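Local coordinates for carbohydrate-binding protein (Flavonifractor plautii, PDB 6N1B) that probably deacetylates the terminal N-acetylgalactosamine of the A blood-group antigen, and holds the blood group B trisaccharide in its sugar-binding pocket, at residues A[27-32]-A[319-324]; A[80-85]-A[109-114]; A[351-356]-A[389-394]. All coordinates share one frame; numbering follows the deposited sequence.

Overall arrangement
The strands form sheets consistent with a five-bladed beta-propeller, and the three contacts mark two regions of it. Interactions 1 and 3 are neighbours, their centres about 9 Å apart, and share the sheet ordered 30-31, 385-395, 351-361, 333-342. Interaction 3 joins its two inner strands; in interaction 1 the N-terminal edge strand meets the loop after strand 313-314. Backbone contacts Asn30 N to Glu393 O and Ala32 N to Tyr391 O connect them. Interaction 2, nested in sequence between the segments of interaction 1, lies about 31 Å from it between centres; interaction 3 follows both. Interaction 2 places loops beside the glycan pocket, whereas the others pair the N-terminal strand with strand 385-395, late in the modelled chain, in probably one blade.

Interaction 1: A[27-32]-A[319-324]; sequences SALNKA and PLLSPG
Leu29 and Leu320 meet obliquely, branch against branch: the CG of Leu29 lies 3.7 Å from CD1 of Leu320, and the CD1 of Leu29 packs against the same methyl and the CG behind it. Leu320 turns its CG opposite its own backbone N (chi1 177°), and this carries CD1 across to Leu29 although the CB bond itself runs past the other segment. Ala28 adds its methyl beside the carbonyl oxygen of Leu320. Beside this apolar patch, Leu29 and Leu320 are also joined by a water that accepts from Leu29 N at 2.9 Å and donates to Leu320 O at 2.7 Å, bridging backbones that make no direct hydrogen bond.

Leu320 and Leu321 together face Leu301 of strand 300-306 as a classic beta bulge, so segment 319-324 is attached to the preceding sheet while its leucines reach the N-terminal segment. Strand 30-31 is the edge strand of the last sheet, paired with strand 385-395. The contact therefore joins two successive blades of what appears to be a five-bladed propeller, the N-terminal strand completing the final blade.

Lys31 runs extended across Leu321. Its CE comes within 3.7 Å of the CD1 of Leu321, which also touches the CB of Leu29 and so sits between the two side chains. Beyond that methyl the ammonium group donates to Ser322 O, with NZ 2.8 Å from the oxygen and approaching nearly along the C=O axis (167°). The same NZ forms a salt bridge with Asp330, while a second water, held weakly by NZ, donates to Pro323 O.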
loop_
_atom_site.group_PDB
_atom_site.type_symbol
_atom_site.label_atom_id
_atom_site.label_comp_id
_atom_site.label_asym_id
_atom_site.label_seq_id
_atom_site.Cartn_x
_atom_site.Cartn_y
_atom_site.Cartn_z
ATOM N N SER A 27 4.207 -13.212 19.853
ATOM C CA SER A 27 3.600 -12.529 18.635
ATOM C C SER A 27 4.599 -12.205 17.582
ATOM O O SER A 27 5.744 -11.781 17.898
ATOM C CB SER A 27 3.018 -11.179 19.006
ATOM O OG SER A 27 2.065 -11.341 19.974
ATOM N N ALA A 28 4.283 -12.494 16.279
ATOM C CA ALA A 28 5.261 -12.181 15.221
ATOM C C ALA A 28 5.562 -10.724 15.115
ATOM O O ALA A 28 6.708 -10.358 14.930
ATOM C CB ALA A 28 4.915 -12.749 13.917
ATOM N N LEU A 29 4.555 -9.861 15.265
ATOM C CA LEU A 29 4.729 -8.422 15.414
ATOM C C LEU A 29 4.006 -7.956 16.644
ATOM O O LEU A 29 2.976 -8.476 16.982
ATOM C CB LEU A 29 4.217 -7.675 14.165
ATOM C CG LEU A 29 4.868 -7.953 12.830
ATOM C CD1 LEU A 29 4.088 -7.280 11.692
ATOM C CD2 LEU A 29 6.326 -7.585 12.780
ATOM N N ASN A 30 4.555 -6.888 17.270
ATOM C CA ASN A 30 3.901 -6.265 18.421
ATOM C C ASN A 30 3.131 -5.059 17.962
ATOM O O ASN A 30 3.743 -4.082 17.471
ATOM C CB ASN A 30 5.015 -5.863 19.388
ATOM C CG ASN A 30 5.749 -7.096 19.948
ATOM O OD1 ASN A 30 7.040 -7.066 19.864
ATOM N ND2 ASN A 30 5.056 -8.034 20.378
ATOM N N LYS A 31 1.813 -5.103 18.064
ATOM C CA LYS A 31 0.962 -3.951 17.651
ATOM C C LYS A 31 1.110 -2.825 18.666
ATOM O O LYS A 31 1.091 -3.038 19.882
ATOM C CB LYS A 31 -0.488 -4.433 17.628
ATOM C CG LYS A 31 -0.795 -5.448 16.547
ATOM C CD LYS A 31 -2.237 -6.008 16.751
ATOM C CE LYS A 31 -2.683 -6.918 15.672
ATOM N NZ LYS A 31 -4.092 -7.337 15.850
ATOM N N ALA A 32 1.266 -1.626 18.107
ATOM C CA ALA A 32 1.262 -0.437 18.939
ATOM C C ALA A 32 -0.163 -0.187 19.390
ATOM O O ALA A 32 -1.099 -0.375 18.660
ATOM C CB ALA A 32 1.782 0.784 18.204
ATOM N N PRO A 319 0.617 -16.805 10.557
ATOM C CA PRO A 319 0.403 -15.409 10.116
ATOM C C PRO A 319 1.388 -14.472 10.747
ATOM O O PRO A 319 1.819 -14.635 11.889
ATOM C CB PRO A 319 -1.025 -15.078 10.555
ATOM C CG PRO A 319 -1.268 -16.057 11.654
ATOM C CD PRO A 319 -0.459 -17.258 11.400
ATOM N N LEU A 320 1.780 -13.478 9.962
ATOM C CA LEU A 320 2.526 -12.362 10.459
ATOM C C LEU A 320 1.643 -11.431 11.297
ATOM O O LEU A 320 2.191 -10.826 12.280
ATOM C CB LEU A 320 3.112 -11.565 9.234
ATOM C CG LEU A 320 3.882 -10.317 9.471
ATOM C CD1 LEU A 320 5.172 -10.648 10.247
ATOM C CD2 LEU A 320 4.197 -9.590 8.175
ATOM N N LEU A 321 0.396 -11.251 11.001
ATOM C CA LEU A 321 -0.452 -10.334 11.751
ATOM C C LEU A 321 -1.870 -10.843 11.538
ATOM O O LEU A 321 -2.263 -11.144 10.395
ATOM C CB LEU A 321 -0.298 -8.894 11.311
ATOM C CG LEU A 321 -0.720 -7.794 12.286
ATOM C CD1 LEU A 321 0.200 -7.832 13.489
ATOM C CD2 LEU A 321 -0.744 -6.464 11.636
ATOM N N SER A 322 -2.699 -10.802 12.622
ATOM C CA SER A 322 -4.041 -11.260 12.565
ATOM C C SER A 322 -5.004 -10.202 13.134
ATOM O O SER A 322 -4.536 -9.372 13.939
ATOM C CB SER A 322 -4.158 -12.552 13.382
ATOM O OG SER A 322 -3.339 -13.601 12.890
ATOM N N PRO A 323 -6.285 -10.307 12.852
ATOM C CA PRO A 323 -7.261 -9.393 13.483
ATOM C C PRO A 323 -7.163 -9.458 14.996
ATOM O O PRO A 323 -6.876 -10.511 15.598
ATOM C CB PRO A 323 -8.617 -9.888 12.951
ATOM C CG PRO A 323 -8.300 -10.611 11.723
ATOM C CD PRO A 323 -6.931 -11.192 11.840
ATOM N N GLY A 324 -7.437 -8.300 15.600
ATOM C CA GLY A 324 -7.498 -8.216 17.062
ATOM C C GLY A 324 -8.740 -8.884 17.628
ATOM O O GLY A 324 -9.661 -9.338 16.910
HETATM O O HOH W 1 1.804 -10.837 14.972
HETATM O O HOH W 2 -4.143 -10.657 16.884
#

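Interaction 2: A[80-85]-A[109-114]; sequences ISIYEN and PQPPST. With FUC (alpha-L-fucopyranose), chain B.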
loop_
_atom_site.group_PDB
_atom_site.type_symbol
_atom_site.label_atom_id
_atom_site.label_comp_id
_atom_site.label_asym_id
_atom_site.label_seq_id
_atom_site.Cartn_x
_atom_site.Cartn_y
_atom_site.Cartn_z
ATOM N N ILE A 80 -19.639 3.486 -0.198
ATOM C CA ILE A 80 -19.290 4.455 -1.240
ATOM C C ILE A 80 -17.814 4.580 -1.358
ATOM O O ILE A 80 -17.154 4.762 -0.349
ATOM C CB ILE A 80 -20.021 5.792 -1.059
ATOM C CG1 ILE A 80 -19.808 6.771 -2.210
ATOM C CG2 ILE A 80 -19.707 6.437 0.278
ATOM C CD1 ILE A 80 -20.829 7.895 -2.272
ATOM N N SER A 81 -17.320 4.384 -2.613
ATOM C CA SER A 81 -15.879 4.399 -2.861
ATOM C C SER A 81 -15.352 5.710 -3.418
ATOM O O SER A 81 -14.178 5.843 -3.762
ATOM C CB SER A 81 -15.512 3.209 -3.773
ATOM O OG SER A 81 -15.758 1.998 -3.067
ATOM N N ILE A 82 -16.226 6.726 -3.499
ATOM C CA ILE A 82 -15.908 7.945 -4.142
ATOM C C ILE A 82 -14.875 8.811 -3.499
ATOM O O ILE A 82 -14.295 9.693 -4.097
ATOM C CB ILE A 82 -17.194 8.779 -4.516
ATOM C CG1 ILE A 82 -17.049 9.491 -5.900
ATOM C CG2 ILE A 82 -17.574 9.617 -3.312
ATOM C CD1 ILE A 82 -18.244 10.207 -6.441
ATOM N N TYR A 83 -14.637 8.541 -2.182
ATOM C CA TYR A 83 -13.655 9.290 -1.363
ATOM C C TYR A 83 -12.293 8.670 -1.376
ATOM O O TYR A 83 -11.361 9.264 -0.769
ATOM C CB TYR A 83 -14.121 9.404 0.089
ATOM C CG TYR A 83 -15.530 9.979 0.253
ATOM C CD1 TYR A 83 -15.995 11.049 -0.387
ATOM C CD2 TYR A 83 -16.416 9.368 1.104
ATOM C CE1 TYR A 83 -17.289 11.579 -0.233
ATOM C CE2 TYR A 83 -17.691 9.828 1.274
ATOM C CZ TYR A 83 -18.140 10.903 0.574
ATOM O OH TYR A 83 -19.425 11.377 0.714
ATOM N N GLU A 84 -12.118 7.560 -2.079
ATOM C CA GLU A 84 -10.928 6.709 -1.992
ATOM C C GLU A 84 -9.763 7.247 -2.846
ATOM O O GLU A 84 -9.228 6.497 -3.684
ATOM C CB GLU A 84 -11.353 5.275 -2.282
ATOM C CG GLU A 84 -10.367 4.202 -1.850
ATOM C CD GLU A 84 -10.861 2.859 -1.992
ATOM O OE1 GLU A 84 -12.016 2.633 -2.491
ATOM O OE2 GLU A 84 -10.132 1.902 -1.608
ATOM N N ASN A 85 -9.359 8.488 -2.556
ATOM C CA ASN A 85 -8.508 9.207 -3.500
ATOM C C ASN A 85 -7.163 9.438 -2.929
ATOM O O ASN A 85 -7.023 9.950 -1.785
ATOM C CB ASN A 85 -9.190 10.489 -3.900
ATOM C CG ASN A 85 -10.609 10.159 -4.413
ATOM O OD1 ASN A 85 -11.629 10.754 -3.873
ATOM N ND2 ASN A 85 -10.712 9.301 -5.350
ATOM N N PRO A 109 -8.128 13.932 -7.935
ATOM C CA PRO A 109 -9.457 14.349 -7.509
ATOM C C PRO A 109 -10.490 13.257 -7.286
ATOM O O PRO A 109 -10.431 12.167 -7.868
ATOM C CB PRO A 109 -9.914 15.304 -8.665
ATOM C CG PRO A 109 -8.987 15.059 -9.756
ATOM C CD PRO A 109 -7.727 14.470 -9.229
ATOM N N GLN A 110 -11.510 13.618 -6.516
ATOM C CA GLN A 110 -12.679 12.817 -6.426
ATOM C C GLN A 110 -13.268 12.589 -7.816
ATOM O O GLN A 110 -13.497 13.540 -8.585
ATOM C CB GLN A 110 -13.673 13.546 -5.486
ATOM C CG GLN A 110 -14.934 12.786 -5.265
ATOM C CD GLN A 110 -15.806 13.357 -4.166
ATOM O OE1 GLN A 110 -15.303 13.544 -3.054
ATOM N NE2 GLN A 110 -17.051 13.649 -4.489
ATOM N N PRO A 111 -13.626 11.341 -8.158
ATOM C CA PRO A 111 -14.282 11.096 -9.448
ATOM C C PRO A 111 -15.611 11.807 -9.571
ATOM O O PRO A 111 -16.304 12.134 -8.566
ATOM C CB PRO A 111 -14.501 9.573 -9.472
ATOM C CG PRO A 111 -13.387 9.040 -8.643
ATOM C CD PRO A 111 -13.279 10.080 -7.519
ATOM N N PRO A 112 -16.115 11.965 -10.801
ATOM C CA PRO A 112 -17.400 12.766 -10.956
ATOM C C PRO A 112 -18.648 11.997 -10.628
ATOM O O PRO A 112 -19.700 12.605 -10.622
ATOM C CB PRO A 112 -17.337 13.118 -12.544
ATOM C CG PRO A 112 -16.552 12.037 -13.136
ATOM C CD PRO A 112 -15.455 11.744 -12.085
ATOM N N SER A 113 -18.538 10.691 -10.518
ATOM C CA SER A 113 -19.639 9.832 -10.170
ATOM C C SER A 113 -19.192 8.569 -9.520
ATOM O O SER A 113 -18.006 8.223 -9.608
ATOM C CB SER A 113 -20.617 9.524 -11.323
ATOM O OG SER A 113 -20.048 8.435 -12.071
ATOM N N THR A 114 -20.110 7.840 -8.923
ATOM C CA THR A 114 -19.870 6.554 -8.293
ATOM C C THR A 114 -19.651 5.377 -9.265
ATOM O O THR A 114 -19.411 4.290 -8.862
ATOM C CB THR A 114 -20.902 6.165 -7.246
ATOM O OG1 THR A 114 -22.162 6.131 -7.846
ATOM C CG2 THR A 114 -20.934 7.183 -6.062
HETATM C C1 FUC B . -16.058 -1.324 -4.344
HETATM C C2 FUC B . -16.173 -0.887 -5.813
HETATM C C3 FUC B . -17.654 -0.886 -6.247
HETATM C C4 FUC B . -18.429 0.085 -5.377
HETATM C C5 FUC B . -18.311 -0.360 -3.927
HETATM C C6 FUC B . -18.974 0.570 -2.868
HETATM O O2 FUC B . -15.465 -1.847 -6.655
HETATM O O3 FUC B . -17.763 -0.413 -7.617
HETATM O O4 FUC B . -17.903 1.393 -5.555
HETATM O O5 FUC B . -16.893 -0.436 -3.579
#
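The amide oxygen of Gln110 lies at the edge of the Tyr83 ring, in its plane, with OE1 3.7 Å from CD1. One face of that ring carries CG2 of the adjacent Ile82, offset toward the rim, and the ring also stacks with Tyr42. The Gln110 amide is turned 65° from the ring although the two side chains run alongside each other. Gln110 CG stands opposite its backbone N (chi1 -178°) and the chain stays extended beyond, which carries CG past Ile82 O and the amide to the Tyr83 edge. The Asn85 amide is closer to parallel with that of Gln110 (planes 29° apart); its OD1 sits 3.4 Å from the CA of Gln110, and its ND2 lies against CD of Pro111 at the same distance. No hydrogen bond links the two segments directly. Instead Tyr41 OH is hydrogen-bonded to both Gln110 OE1 and Asn85 OD1, tying the two amides together from outside, and Tyr83 OH is bonded to Asp44.

Ile82 makes the largest apolar contribution. Its extended tip, CD1, enters the bend of segment 109-114, 3.5 Å from Pro111 O. Further along, CD1 of Ile80 meets CG2 of Thr114 at 3.9 Å, the side chains crossing nearly at right angles.

Ser81 to Glu84 form a type I turn overlapped by an inverse gamma turn centred on Glu84. Ser81, a glycan-pocket residue modelled in two conformers, donates from OG to O5 of the fucose at 2.7 Å in one of them. These loops border strand 87-91 on either side in sequence, and strand 116-126 packs beside them through His117, Asn118 and Cys119.

Interaction 3: A[351-356]-A[389-394]; sequences TMRVWY and IGYAEN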
loop_
_atom_site.group_PDB
_atom_site.type_symbol
_atom_site.label_atom_id
_atom_site.label_comp_id
_atom_site.label_asym_id
_atom_site.label_seq_id
_atom_site.Cartn_x
_atom_site.Cartn_y
_atom_site.Cartn_z
ATOM N N THR A 351 14.986 -4.179 12.214
ATOM C CA THR A 351 13.690 -4.047 12.815
ATOM C C THR A 351 12.650 -3.930 11.667
ATOM O O THR A 351 12.793 -3.121 10.799
ATOM C CB THR A 351 13.663 -2.796 13.696
ATOM O OG1 THR A 351 14.639 -2.870 14.729
ATOM C CG2 THR A 351 12.316 -2.609 14.332
ATOM N N MET A 352 11.598 -4.776 11.786
ATOM C CA MET A 352 10.474 -4.730 10.839
ATOM C C MET A 352 9.497 -3.657 11.359
ATOM O O MET A 352 8.919 -3.848 12.457
ATOM C CB MET A 352 9.831 -6.068 10.747
ATOM C CG MET A 352 10.646 -6.948 9.882
ATOM S SD MET A 352 10.651 -6.728 8.124
ATOM C CE MET A 352 9.049 -7.338 7.676
ATOM N N ARG A 353 9.270 -2.630 10.559
ATOM C CA ARG A 353 8.356 -1.504 10.862
ATOM C C ARG A 353 7.179 -1.631 9.936
ATOM O O ARG A 353 7.387 -1.569 8.721
ATOM C CB ARG A 353 9.039 -0.188 10.768
ATOM C CG ARG A 353 10.269 -0.058 11.695
ATOM C CD ARG A 353 10.895 1.298 11.657
ATOM N NE ARG A 353 10.007 2.315 12.175
ATOM C CZ ARG A 353 10.309 3.601 12.124
ATOM N NH1 ARG A 353 11.419 4.017 11.646
ATOM N NH2 ARG A 353 9.422 4.547 12.600
ATOM N N VAL A 354 5.954 -1.801 10.473
ATOM C CA VAL A 354 4.802 -2.144 9.653
ATOM C C VAL A 354 3.702 -1.177 9.894
ATOM O O VAL A 354 3.144 -1.108 11.032
ATOM C CB VAL A 354 4.340 -3.590 9.833
ATOM C CG1 VAL A 354 3.160 -3.914 8.941
ATOM C CG2 VAL A 354 5.546 -4.558 9.628
ATOM N N TRP A 355 3.278 -0.421 8.917
ATOM C CA TRP A 355 2.059 0.462 8.943
ATOM C C TRP A 355 0.981 -0.377 8.367
ATOM O O TRP A 355 0.969 -0.702 7.170
ATOM C CB TRP A 355 2.326 1.760 8.197
ATOM C CG TRP A 355 3.346 2.650 8.858
ATOM C CD1 TRP A 355 3.042 3.680 9.679
ATOM C CD2 TRP A 355 4.793 2.594 8.775
ATOM N NE1 TRP A 355 4.229 4.223 10.136
ATOM C CE2 TRP A 355 5.308 3.615 9.575
ATOM C CE3 TRP A 355 5.719 1.789 8.072
ATOM C CZ2 TRP A 355 6.664 3.802 9.743
ATOM C CZ3 TRP A 355 7.037 1.994 8.202
ATOM C CH2 TRP A 355 7.515 2.995 9.052
ATOM N N TYR A 356 0.043 -0.860 9.231
ATOM C CA TYR A 356 -1.003 -1.758 8.812
ATOM C C TYR A 356 -2.336 -1.114 8.779
ATOM O O TYR A 356 -2.696 -0.394 9.728
ATOM C CB TYR A 356 -1.028 -3.064 9.629
ATOM C CG TYR A 356 -1.625 -3.043 11.028
ATOM C CD1 TYR A 356 -0.836 -2.703 12.132
ATOM C CD2 TYR A 356 -2.863 -3.455 11.242
ATOM C CE1 TYR A 356 -1.351 -2.790 13.449
ATOM C CE2 TYR A 356 -3.382 -3.592 12.512
ATOM C CZ TYR A 356 -2.665 -3.296 13.616
ATOM O OH TYR A 356 -3.118 -3.422 14.888
ATOM N N ILE A 389 -5.676 3.106 9.956
ATOM C CA ILE A 389 -4.270 2.705 9.798
ATOM C C ILE A 389 -3.580 2.812 11.128
ATOM O O ILE A 389 -3.644 3.873 11.793
ATOM C CB ILE A 389 -3.535 3.654 8.785
ATOM C CG1 ILE A 389 -4.130 3.493 7.388
ATOM C CG2 ILE A 389 -2.049 3.373 8.778
ATOM C CD1 ILE A 389 -3.750 4.660 6.433
ATOM N N GLY A 390 -2.905 1.723 11.506
ATOM C CA GLY A 390 -2.084 1.639 12.703
ATOM C C GLY A 390 -0.670 1.151 12.437
ATOM O O GLY A 390 -0.218 1.271 11.295
ATOM N N TYR A 391 -0.014 0.594 13.462
ATOM C CA TYR A 391 1.369 0.304 13.379
ATOM C C TYR A 391 1.718 -0.868 14.235
ATOM O O TYR A 391 1.165 -1.079 15.340
ATOM C CB TYR A 391 2.180 1.543 13.839
ATOM C CG TYR A 391 3.695 1.399 13.761
ATOM C CD1 TYR A 391 4.388 1.503 12.570
ATOM C CD2 TYR A 391 4.418 1.110 14.912
ATOM C CE1 TYR A 391 5.753 1.294 12.500
ATOM C CE2 TYR A 391 5.834 0.935 14.839
ATOM C CZ TYR A 391 6.466 1.063 13.613
ATOM O OH TYR A 391 7.872 0.864 13.576
ATOM N N ALA A 392 2.677 -1.707 13.757
ATOM C CA ALA A 392 3.235 -2.814 14.499
ATOM C C ALA A 392 4.714 -2.934 14.190
ATOM O O ALA A 392 5.166 -2.491 13.147
ATOM C CB ALA A 392 2.464 -4.055 14.105
ATOM N N GLU A 393 5.444 -3.625 15.079
ATOM C CA GLU A 393 6.880 -3.654 14.912
ATOM C C GLU A 393 7.459 -4.860 15.604
ATOM O O GLU A 393 6.884 -5.311 16.648
ATOM C CB GLU A 393 7.490 -2.397 15.610
ATOM C CG GLU A 393 8.997 -2.142 15.335
ATOM C CD GLU A 393 9.455 -0.900 16.162
ATOM O OE1 GLU A 393 9.059 0.226 15.744
ATOM O OE2 GLU A 393 10.177 -1.145 17.134
ATOM N N ASN A 394 8.612 -5.356 15.161
ATOM C CA ASN A 394 9.361 -6.330 15.970
ATOM C C ASN A 394 10.794 -6.355 15.400
ATOM O O ASN A 394 11.013 -5.962 14.223
ATOM C CB ASN A 394 8.742 -7.758 15.902
ATOM C CG ASN A 394 9.087 -8.627 17.087
ATOM O OD1 ASN A 394 9.869 -8.195 17.998
ATOM N ND2 ASN A 394 8.489 -9.789 17.138
#
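Val354 and Ala392 form the central hydrogen-bonded pair of an antiparallel ladder, with Met352 opposite Asn394 and Tyr356 opposite Gly390 as the flanking hydrogen-bonded pairs. All six backbone bonds of these pairs are made. The Gly390 N to Tyr356 O bond is short and fairly straight (2.8 Å, 166° at hydrogen), whereas the return bond from Tyr356 N is more bent and meets Gly390 O from above its carbonyl plane. CA-H...O contacts, such as Tyr391 CA to Val354 O, supplement the backbone bonds.

Polar side-chain bonds lie on the face carrying Arg353, Trp355, Tyr391 and Glu393. Arg353 NE donates to Tyr391 OH at 2.9 Å, within the guanidinium plane, and that hydroxyl donates to the anti lone pair of Glu393 OE1 at 2.6 Å. The tyrosine oxygen thus relays between the cation and the carboxylate, and Arg353 NH1 has a salt bridge to Glu342.

Aromatic packing accompanies this relay. The edge of Tyr391 points at the face of Trp355 in a T-shaped pair, ring centroids 4.9 Å apart and planes at 60°; the indole N-H is bonded to Gly94 O. On the other face of the sheet, with Val354 and Ala392, Tyr356 takes the crowded position between its N and carbonyl carbon (chi1 77°), swinging the ring toward the neighbouring strand, its edge to Tyr391 O and Ala392 N, with CE1 4.1 Å from Ala392 CB. Its hydroxyl is bonded to Asp330.

Strand 30-31 extends the ladder beyond 385-395, and 333-342 flanks 351-361: a four-stranded antiparallel sheet, consistent with the closing blade of a five-bladed beta-propeller.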